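Local coordinates for protein methyl-coenzyme M reductase gamma subunit (Methermicoccus shengliensis DSM 18856, PDB 7NKG) that helps form the factor 430 site of methyl-coenzyme M reductase, the nickel enzyme which makes methane from methyl-coenzyme M and coenzyme B, at residues P96-W101 against T213-V218. Sequence-based numbering, arbitrary orientation.
Sequences PATPYW and TTIYRV
Thr-214 grips the backbone of Pro-96 and the hydroxyl of Thr-98, joining an ST turn just after helix 206-212 to the loop that leads into helix 99-109 of this methyl-coenzyme M reductase gamma subunit. Thr-214 N donates to Pro-96 O at 3.0 Å. Thr-214 OG1 donates to Pro-96 O as well, at 2.9 Å. Both donors stand somewhat off the carbonyl plane. Proline suits this place because the two bonds use its backbone carbonyl, leaving the compact apolar ring for packing: its CB points away from segment 213-218, and its side chain rests on Met-204.

The hydroxyl of Thr-214 lies between its backbone N and carbonyl carbon (chi1 62°), which brings it beside its own N-H and lets one residue supply both donors. It also accepts, because Thr-98 OG1 donates to Thr-214 OG1 at 2.8 Å. A short relay thus runs from hydroxyl to hydroxyl to carbonyl, giving Thr-214 OG1 a donor and an acceptor in a buried setting. Thr-98 holds the N-cap position of helix 99-109, yet its side chain makes no capping bond and its hydroxyl serves this link instead. Threonine also brings a methyl: CG2 of Thr-98 packs on Ile-215 CB at 3.6 Å, so its two branches divide polar from apolar work. Beyond the relay, Trp-101 approaches Thr-214 through its CB, while its indole forms a cation-pi contact with Arg-18 of helix 13-23.

Thr-213 shapes the turn, and its hydroxyl is hydrogen-bonded to Ala-95 O. A chi1 of -169° sets Thr-213 OG1 beside its own carbonyl carbon, on the side of the following residues, where it accepts from Ile-215 N at 3.0 Å with a nearly straight N-H...O angle of 165°.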
loop_
_atom_site.group_PDB
_atom_site.type_symbol
_atom_site.label_atom_id
_atom_site.label_comp_id
_atom_site.label_asym_id
_atom_site.label_seq_id
_atom_site.Cartn_x
_atom_site.Cartn_y
_atom_site.Cartn_z
ATOM N N PRO C 96 2.807 41.751 -26.016
ATOM C CA PRO C 96 3.531 41.176 -27.163
ATOM C C PRO C 96 3.919 39.706 -26.963
ATOM O O PRO C 96 3.774 38.871 -27.867
ATOM C CB PRO C 96 4.753 42.066 -27.308
ATOM C CG PRO C 96 4.363 43.334 -26.681
ATOM C CD PRO C 96 3.438 43.000 -25.552
ATOM N N ALA C 97 4.340 39.378 -25.728
ATOM C CA ALA C 97 4.791 38.042 -25.419
ATOM C C ALA C 97 3.706 37.100 -24.985
ATOM O O ALA C 97 2.735 37.503 -24.340
ATOM C CB ALA C 97 5.834 38.102 -24.319
ATOM N N THR C 98 3.903 35.819 -25.309
ATOM C CA THR C 98 3.104 34.735 -24.774
ATOM C C THR C 98 4.103 33.786 -24.089
ATOM O O THR C 98 5.253 33.677 -24.528
ATOM C CB THR C 98 2.303 33.982 -25.837
ATOM O OG1 THR C 98 3.138 33.659 -26.956
ATOM C CG2 THR C 98 1.064 34.754 -26.286
ATOM N N PRO C 99 3.700 33.097 -23.015
ATOM C CA PRO C 99 4.654 32.240 -22.300
ATOM C C PRO C 99 5.431 31.251 -23.180
ATOM O O PRO C 99 6.664 31.226 -23.088
ATOM C CB PRO C 99 3.757 31.542 -21.274
ATOM C CG PRO C 99 2.727 32.558 -20.962
ATOM C CD PRO C 99 2.398 33.125 -22.319
ATOM N N TYR C 100 4.752 30.467 -24.068
ATOM C CA TYR C 100 5.504 29.500 -24.884
ATOM C C TYR C 100 6.522 30.196 -25.789
ATOM O O TYR C 100 7.641 29.699 -25.921
ATOM C CB TYR C 100 4.603 28.566 -25.725
ATOM C CG TYR C 100 4.054 27.404 -24.914
ATOM C CD1 TYR C 100 4.890 26.393 -24.453
ATOM C CD2 TYR C 100 2.736 27.390 -24.497
ATOM C CE1 TYR C 100 4.414 25.384 -23.616
ATOM C CE2 TYR C 100 2.249 26.389 -23.669
ATOM C CZ TYR C 100 3.094 25.400 -23.207
ATOM O OH TYR C 100 2.572 24.478 -22.317
ATOM N N TRP C 101 6.177 31.365 -26.328
ATOM C CA TRP C 101 7.080 32.056 -27.260
ATOM C C TRP C 101 8.261 32.747 -26.537
ATOM O O TRP C 101 9.334 32.853 -27.149
ATOM C CB TRP C 101 6.304 32.967 -28.221
ATOM C CG TRP C 101 5.964 32.195 -29.471
ATOM C CD1 TRP C 101 6.744 32.101 -30.588
ATOM C CD2 TRP C 101 4.966 31.160 -29.593
ATOM N NE1 TRP C 101 6.274 31.111 -31.419
ATOM C CE2 TRP C 101 5.161 30.537 -30.846
ATOM C CE3 TRP C 101 3.891 30.742 -28.793
ATOM C CZ2 TRP C 101 4.342 29.502 -31.304
ATOM C CZ3 TRP C 101 3.063 29.734 -29.258
ATOM C CH2 TRP C 101 3.283 29.131 -30.505
ATOM N N THR C 213 1.564 41.553 -31.019
ATOM C CA THR C 213 1.317 40.394 -30.175
ATOM C C THR C 213 1.421 39.026 -30.852
ATOM O O THR C 213 1.053 38.860 -32.020
ATOM C CB THR C 213 -0.034 40.501 -29.442
ATOM O OG1 THR C 213 -0.101 39.469 -28.447
ATOM C CG2 THR C 213 -1.241 40.414 -30.395
ATOM N N THR C 214 1.923 38.048 -30.064
ATOM C CA THR C 214 1.985 36.639 -30.424
ATOM C C THR C 214 0.741 35.895 -29.876
ATOM O O THR C 214 0.718 34.683 -29.984
ATOM C CB THR C 214 3.280 36.002 -29.866
ATOM O OG1 THR C 214 3.273 36.077 -28.434
ATOM C CG2 THR C 214 4.545 36.640 -30.450
ATOM N N ILE C 215 -0.279 36.581 -29.294
ATOM C CA ILE C 215 -1.487 35.894 -28.825
ATOM C C ILE C 215 -2.598 36.104 -29.855
ATOM O O ILE C 215 -2.732 37.201 -30.406
ATOM C CB ILE C 215 -1.977 36.385 -27.409
ATOM C CG1 ILE C 215 -2.880 35.304 -26.746
ATOM C CG2 ILE C 215 -2.726 37.756 -27.472
ATOM C CD1 ILE C 215 -3.218 35.544 -25.280
ATOM N N TYR C 216 -3.414 35.078 -30.074
ATOM C CA TYR C 216 -4.589 35.214 -30.935
ATOM C C TYR C 216 -5.745 35.698 -30.051
ATOM O O TYR C 216 -5.822 35.339 -28.873
ATOM C CB TYR C 216 -4.988 33.863 -31.557
ATOM C CG TYR C 216 -4.027 33.363 -32.616
ATOM C CD1 TYR C 216 -4.041 33.891 -33.899
ATOM C CD2 TYR C 216 -3.136 32.336 -32.344
ATOM C CE1 TYR C 216 -3.203 33.399 -34.892
ATOM C CE2 TYR C 216 -2.269 31.858 -33.319
ATOM C CZ TYR C 216 -2.299 32.399 -34.593
ATOM O OH TYR C 216 -1.421 31.942 -35.554
ATOM N N ARG C 217 -6.649 36.509 -30.619
ATOM C CA ARG C 217 -7.850 36.963 -29.907
ATOM C C ARG C 217 -8.951 37.150 -30.937
ATOM O O ARG C 217 -8.696 37.700 -32.017
ATOM C CB ARG C 217 -7.617 38.287 -29.160
ATOM C CG ARG C 217 -7.046 38.142 -27.746
ATOM C CD ARG C 217 -7.114 39.449 -26.941
ATOM N NE ARG C 217 -8.486 39.905 -26.696
ATOM C CZ ARG C 217 -9.272 39.516 -25.688
ATOM N NH1 ARG C 217 -8.845 38.618 -24.804
ATOM N NH2 ARG C 217 -10.496 40.015 -25.562
ATOM N N VAL C 218 -10.168 36.726 -30.607
ATOM C CA VAL C 218 -11.309 36.826 -31.521
ATOM C C VAL C 218 -11.576 38.291 -31.943
ATOM O O VAL C 218 -12.124 38.511 -33.023
ATOM C CB VAL C 218 -12.585 36.180 -30.904
ATOM C CG1 VAL C 218 -13.211 37.084 -29.841
ATOM C CG2 VAL C 218 -13.606 35.824 -31.982
#